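Local coordinates for Cgl0159-like domain-containing protein (Corynebacterium glutamicum, PDB 3FOK), which is of unknown function but adopts a TIM-barrel fold, at residues Pro3-Arg15 / Tyr70-Arg82. Numbering follows the deposited sequence.
Sequences PPIISPESFEALR and YELLERMAIALSR
Ile5 and Ile6 lie across the outer side of helix 70-81, Ile5 over Ala77 with CA atoms 6.1 Å apart, before the chain turns into helix 8-15, whose axis runs at 117° to the other. This is the N-terminal extension of a TIM barrel packing on the helix that links parallel strands 44-48 and 87-90 in a beta-alpha-beta crossover. Ala77 CB meets Ile5 CG2 at 3.6 Å, while Ile5 CG1 lies 4.0 Å from Ile78 CG1. A kink about CB-CG (chi2 -55°) turns the Glu74 carboxylate toward the backbone of Ile6, whose N donates to Glu74 OE2 with 153° at the hydrogen; the modelled 2.5 Å is shorter than a normal N-H...O bond, so the exact length is doubtful. Further on, Phe11 and Tyr70 make a T-shaped pair, the Tyr70 edge toward the Phe11 face, ring centroids 4.9 Å apart. Ile6 CG2 covers the opposite face of Phe11, and Leu73 CD1 touches its CE1. Thr236 and Thr237 of a second subunit pack on Tyr70 and Leu73. Arg15 links its helix neighbour Glu12, by a salt bridge, to Tyr70 of the other helix, its NH1 donating in the guanidinium plane to Tyr70 OH at 3.0 Å.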
loop_
_atom_site.group_PDB
_atom_site.type_symbol
_atom_site.label_atom_id
_atom_site.label_comp_id
_atom_site.label_asym_id
_atom_site.label_seq_id
_atom_site.Cartn_x
_atom_site.Cartn_y
_atom_site.Cartn_z
ATOM N N PRO A 3 9.348 -6.589 51.597
ATOM C CA PRO A 3 10.496 -7.167 50.865
ATOM C C PRO A 3 10.158 -7.211 49.377
ATOM O O PRO A 3 9.120 -7.748 48.982
ATOM C CB PRO A 3 10.698 -8.566 51.413
ATOM C CG PRO A 3 9.266 -8.943 51.762
ATOM C CD PRO A 3 8.645 -7.651 52.341
ATOM N N PRO A 4 11.036 -6.651 48.529
ATOM C CA PRO A 4 10.825 -6.626 47.079
ATOM C C PRO A 4 10.782 -8.010 46.443
ATOM O O PRO A 4 11.487 -8.923 46.873
ATOM C CB PRO A 4 12.006 -5.804 46.581
ATOM C CG PRO A 4 13.087 -6.194 47.540
ATOM C CD PRO A 4 12.368 -6.119 48.870
ATOM N N ILE A 5 9.950 -8.161 45.418
ATOM C CA ILE A 5 9.837 -9.432 44.722
ATOM C C ILE A 5 11.041 -9.610 43.798
ATOM O O ILE A 5 11.485 -10.732 43.556
ATOM C CB ILE A 5 8.545 -9.501 43.884
ATOM C CG1 ILE A 5 7.319 -9.359 44.792
ATOM C CG2 ILE A 5 8.483 -10.825 43.127
ATOM C CD1 ILE A 5 7.046 -10.565 45.679
ATOM N N ILE A 6 11.575 -8.504 43.289
ATOM C CA ILE A 6 12.732 -8.571 42.398
ATOM C C ILE A 6 13.967 -7.944 43.031
ATOM O O ILE A 6 14.049 -6.727 43.190
ATOM C CB ILE A 6 12.466 -7.859 41.059
ATOM C CG1 ILE A 6 11.174 -8.384 40.433
ATOM C CG2 ILE A 6 13.633 -8.097 40.109
ATOM C CD1 ILE A 6 10.813 -7.728 39.115
ATOM N N SER A 7 14.930 -8.784 43.388
ATOM C CA SER A 7 16.167 -8.316 44.002
ATOM C C SER A 7 17.042 -7.622 42.973
ATOM O O SER A 7 17.019 -7.967 41.792
ATOM C CB SER A 7 16.946 -9.492 44.589
ATOM O OG SER A 7 17.447 -10.330 43.559
ATOM N N PRO A 8 17.828 -6.626 43.407
ATOM C CA PRO A 8 18.699 -5.927 42.463
ATOM C C PRO A 8 19.623 -6.907 41.737
ATOM O O PRO A 8 20.182 -6.588 40.685
ATOM C CB PRO A 8 19.449 -4.928 43.351
ATOM C CG PRO A 8 19.332 -5.508 44.740
ATOM C CD PRO A 8 17.933 -6.046 44.754
ATOM N N GLU A 9 19.768 -8.106 42.299
ATOM C CA GLU A 9 20.602 -9.133 41.689
ATOM C C GLU A 9 19.893 -9.741 40.485
ATOM O O GLU A 9 20.531 -10.102 39.495
ATOM C CB GLU A 9 20.947 -10.224 42.706
ATOM C CG GLU A 9 22.022 -9.805 43.695
ATOM C CD GLU A 9 21.507 -9.665 45.113
ATOM O OE1 GLU A 9 20.453 -9.025 45.306
ATOM O OE2 GLU A 9 22.166 -10.192 46.036
ATOM N N SER A 10 18.572 -9.850 40.566
ATOM C CA SER A 10 17.801 -10.397 39.459
ATOM C C SER A 10 17.775 -9.402 38.304
ATOM O O SER A 10 17.776 -9.798 37.139
ATOM C CB SER A 10 16.381 -10.730 39.907
ATOM O OG SER A 10 16.370 -11.930 40.657
ATOM N N PHE A 11 17.765 -8.110 38.628
ATOM C CA PHE A 11 17.771 -7.083 37.597
ATOM C C PHE A 11 19.112 -7.055 36.883
ATOM O O PHE A 11 19.177 -6.792 35.682
ATOM C CB PHE A 11 17.464 -5.707 38.188
ATOM C CG PHE A 11 15.996 -5.438 38.348
ATOM C CD1 PHE A 11 15.106 -5.783 37.338
ATOM C CD2 PHE A 11 15.501 -4.829 39.495
ATOM C CE1 PHE A 11 13.745 -5.528 37.462
ATOM C CE2 PHE A 11 14.134 -4.566 39.631
ATOM C CZ PHE A 11 13.256 -4.919 38.608
ATOM N N GLU A 12 20.184 -7.325 37.616
ATOM C CA GLU A 12 21.499 -7.339 36.997
ATOM C C GLU A 12 21.531 -8.483 35.990
ATOM O O GLU A 12 22.096 -8.354 34.908
ATOM C CB GLU A 12 22.602 -7.539 38.043
ATOM C CG GLU A 12 23.993 -7.518 37.440
ATOM C CD GLU A 12 24.295 -6.202 36.742
ATOM O OE1 GLU A 12 25.172 -6.180 35.850
ATOM O OE2 GLU A 12 23.661 -5.181 37.095
ATOM N N ALA A 13 20.909 -9.600 36.351
ATOM C CA ALA A 13 20.855 -10.767 35.482
ATOM C C ALA A 13 19.998 -10.489 34.247
ATOM O O ALA A 13 20.355 -10.893 33.140
ATOM C CB ALA A 13 20.300 -11.962 36.249
ATOM N N LEU A 14 18.870 -9.803 34.439
ATOM C CA LEU A 14 17.966 -9.461 33.337
ATOM C C LEU A 14 18.671 -8.571 32.325
ATOM O O LEU A 14 18.707 -8.881 31.139
ATOM C CB LEU A 14 16.716 -8.748 33.872
ATOM C CG LEU A 14 15.768 -8.019 32.905
ATOM C CD1 LEU A 14 15.195 -8.972 31.867
ATOM C CD2 LEU A 14 14.640 -7.384 33.705
ATOM N N ARG A 15 19.224 -7.458 32.797
ATOM C CA ARG A 15 19.944 -6.539 31.921
ATOM C C ARG A 15 21.068 -7.299 31.247
ATOM O O ARG A 15 21.256 -7.232 30.032
ATOM C CB ARG A 15 20.571 -5.388 32.714
ATOM C CG ARG A 15 19.627 -4.307 33.187
ATOM C CD ARG A 15 20.435 -3.100 33.654
ATOM N NE ARG A 15 21.274 -3.400 34.809
ATOM C CZ ARG A 15 20.893 -3.234 36.071
ATOM N NH1 ARG A 15 19.684 -2.767 36.345
ATOM N NH2 ARG A 15 21.721 -3.536 37.061
ATOM N N TYR A 70 11.923 0.012 36.179
ATOM C CA TYR A 70 12.273 -0.919 37.246
ATOM C C TYR A 70 11.182 -0.976 38.308
ATOM O O TYR A 70 10.863 -2.048 38.819
ATOM C CB TYR A 70 13.610 -0.530 37.867
ATOM C CG TYR A 70 14.777 -0.801 36.947
ATOM C CD1 TYR A 70 15.336 -2.076 36.857
ATOM C CD2 TYR A 70 15.292 0.205 36.129
ATOM C CE1 TYR A 70 16.382 -2.339 35.971
ATOM C CE2 TYR A 70 16.328 -0.049 35.243
ATOM C CZ TYR A 70 16.868 -1.319 35.167
ATOM O OH TYR A 70 17.891 -1.568 34.283
ATOM N N GLU A 71 10.597 0.173 38.634
ATOM C CA GLU A 71 9.529 0.198 39.627
ATOM C C GLU A 71 8.269 -0.394 39.015
ATOM O O GLU A 71 7.490 -1.049 39.700
ATOM C CB GLU A 71 9.230 1.624 40.091
ATOM C CG GLU A 71 10.416 2.380 40.641
ATOM C CD GLU A 71 10.000 3.633 41.391
ATOM O OE1 GLU A 71 8.949 4.215 41.040
ATOM O OE2 GLU A 71 10.731 4.042 42.320
ATOM N N LEU A 72 8.069 -0.157 37.724
ATOM C CA LEU A 72 6.900 -0.683 37.035
ATOM C C LEU A 72 6.941 -2.201 37.151
ATOM O O LEU A 72 5.943 -2.834 37.488
ATOM C CB LEU A 72 6.914 -0.283 35.558
ATOM C CG LEU A 72 5.576 -0.241 34.805
ATOM C CD1 LEU A 72 5.850 -0.251 33.310
ATOM C CD2 LEU A 72 4.704 -1.430 35.177
ATOM N N LEU A 73 8.108 -2.779 36.881
ATOM C CA LEU A 73 8.277 -4.222 36.960
ATOM C C LEU A 73 8.062 -4.735 38.383
ATOM O O LEU A 73 7.455 -5.788 38.576
ATOM C CB LEU A 73 9.667 -4.622 36.448
ATOM C CG LEU A 73 9.895 -4.446 34.937
ATOM C CD1 LEU A 73 11.346 -4.744 34.585
ATOM C CD2 LEU A 73 8.962 -5.368 34.172
ATOM N N GLU A 74 8.549 -3.994 39.375
ATOM C CA GLU A 74 8.381 -4.395 40.770
ATOM C C GLU A 74 6.899 -4.417 41.120
ATOM O O GLU A 74 6.387 -5.395 41.667
ATOM C CB GLU A 74 9.098 -3.419 41.708
ATOM C CG GLU A 74 10.197 -4.043 42.567
ATOM C CD GLU A 74 9.714 -5.220 43.401
ATOM O OE1 GLU A 74 8.807 -5.039 44.243
ATOM O OE2 GLU A 74 10.249 -6.331 43.213
ATOM N N ARG A 75 6.210 -3.328 40.802
ATOM C CA ARG A 75 4.788 -3.219 41.084
ATOM C C ARG A 75 4.033 -4.346 40.382
ATOM O O ARG A 75 3.042 -4.854 40.895
ATOM C CB ARG A 75 4.279 -1.848 40.633
ATOM C CG ARG A 75 5.128 -0.701 41.177
ATOM C CD ARG A 75 4.697 0.648 40.635
ATOM N NE ARG A 75 3.645 1.252 41.442
ATOM C CZ ARG A 75 3.861 2.074 42.464
ATOM N NH1 ARG A 75 5.097 2.403 42.808
ATOM N NH2 ARG A 75 2.836 2.561 43.149
HETATM N N MSE A 76 4.523 -4.740 39.210
HETATM C CA MSE A 76 3.910 -5.821 38.446
HETATM C C MSE A 76 4.168 -7.150 39.149
HETATM O O MSE A 76 3.260 -7.968 39.308
HETATM C CB MSE A 76 4.487 -5.871 37.024
HETATM C CG MSE A 76 3.487 -5.539 35.922
HETATM SE SE MSE A 76 1.967 -6.734 35.882
HETATM C CE MSE A 76 0.927 -5.896 37.261
ATOM N N ALA A 77 5.415 -7.356 39.567
ATOM C CA ALA A 77 5.805 -8.580 40.255
ATOM C C ALA A 77 4.944 -8.781 41.496
ATOM O O ALA A 77 4.522 -9.900 41.795
ATOM C CB ALA A 77 7.271 -8.513 40.643
ATOM N N ILE A 78 4.686 -7.693 42.215
ATOM C CA ILE A 78 3.867 -7.755 43.418
ATOM C C ILE A 78 2.461 -8.217 43.054
ATOM O O ILE A 78 1.935 -9.162 43.644
ATOM C CB ILE A 78 3.782 -6.375 44.107
ATOM C CG1 ILE A 78 5.153 -5.997 44.675
ATOM C CG2 ILE A 78 2.731 -6.402 45.209
ATOM C CD1 ILE A 78 5.197 -4.620 45.305
ATOM N N ALA A 79 1.859 -7.545 42.079
ATOM C CA ALA A 79 0.516 -7.888 41.634
ATOM C C ALA A 79 0.429 -9.363 41.243
ATOM O O ALA A 79 -0.486 -10.069 41.659
ATOM C CB ALA A 79 0.119 -7.011 40.457
ATOM N N LEU A 80 1.393 -9.830 40.453
ATOM C CA LEU A 80 1.415 -11.219 40.002
ATOM C C LEU A 80 1.623 -12.229 41.123
ATOM O O LEU A 80 1.279 -13.401 40.973
ATOM C CB LEU A 80 2.505 -11.425 38.946
ATOM C CG LEU A 80 2.315 -10.782 37.570
ATOM C CD1 LEU A 80 3.500 -11.136 36.681
ATOM C CD2 LEU A 80 1.013 -11.270 36.942
ATOM N N SER A 81 2.191 -11.784 42.239
ATOM C CA SER A 81 2.441 -12.688 43.358
ATOM C C SER A 81 1.206 -12.879 44.230
ATOM O O SER A 81 1.099 -13.862 44.961
ATOM C CB SER A 81 3.589 -12.161 44.219
ATOM O OG SER A 81 3.210 -10.979 44.895
ATOM N N ARG A 82 0.275 -11.934 44.153
ATOM C CA ARG A 82 -0.942 -12.009 44.951
ATOM C C ARG A 82 -1.880 -13.076 44.407
ATOM O O ARG A 82 -2.073 -13.189 43.195
ATOM C CB ARG A 82 -1.657 -10.659 44.948
ATOM C CG ARG A 82 -0.753 -9.492 45.296
ATOM C CD ARG A 82 -0.032 -9.730 46.605
ATOM N NE ARG A 82 -0.965 -9.914 47.711
ATOM C CZ ARG A 82 -0.597 -10.122 48.971
ATOM N NH1 ARG A 82 0.689 -10.177 49.287
ATOM N NH2 ARG A 82 -1.515 -10.272 49.914
#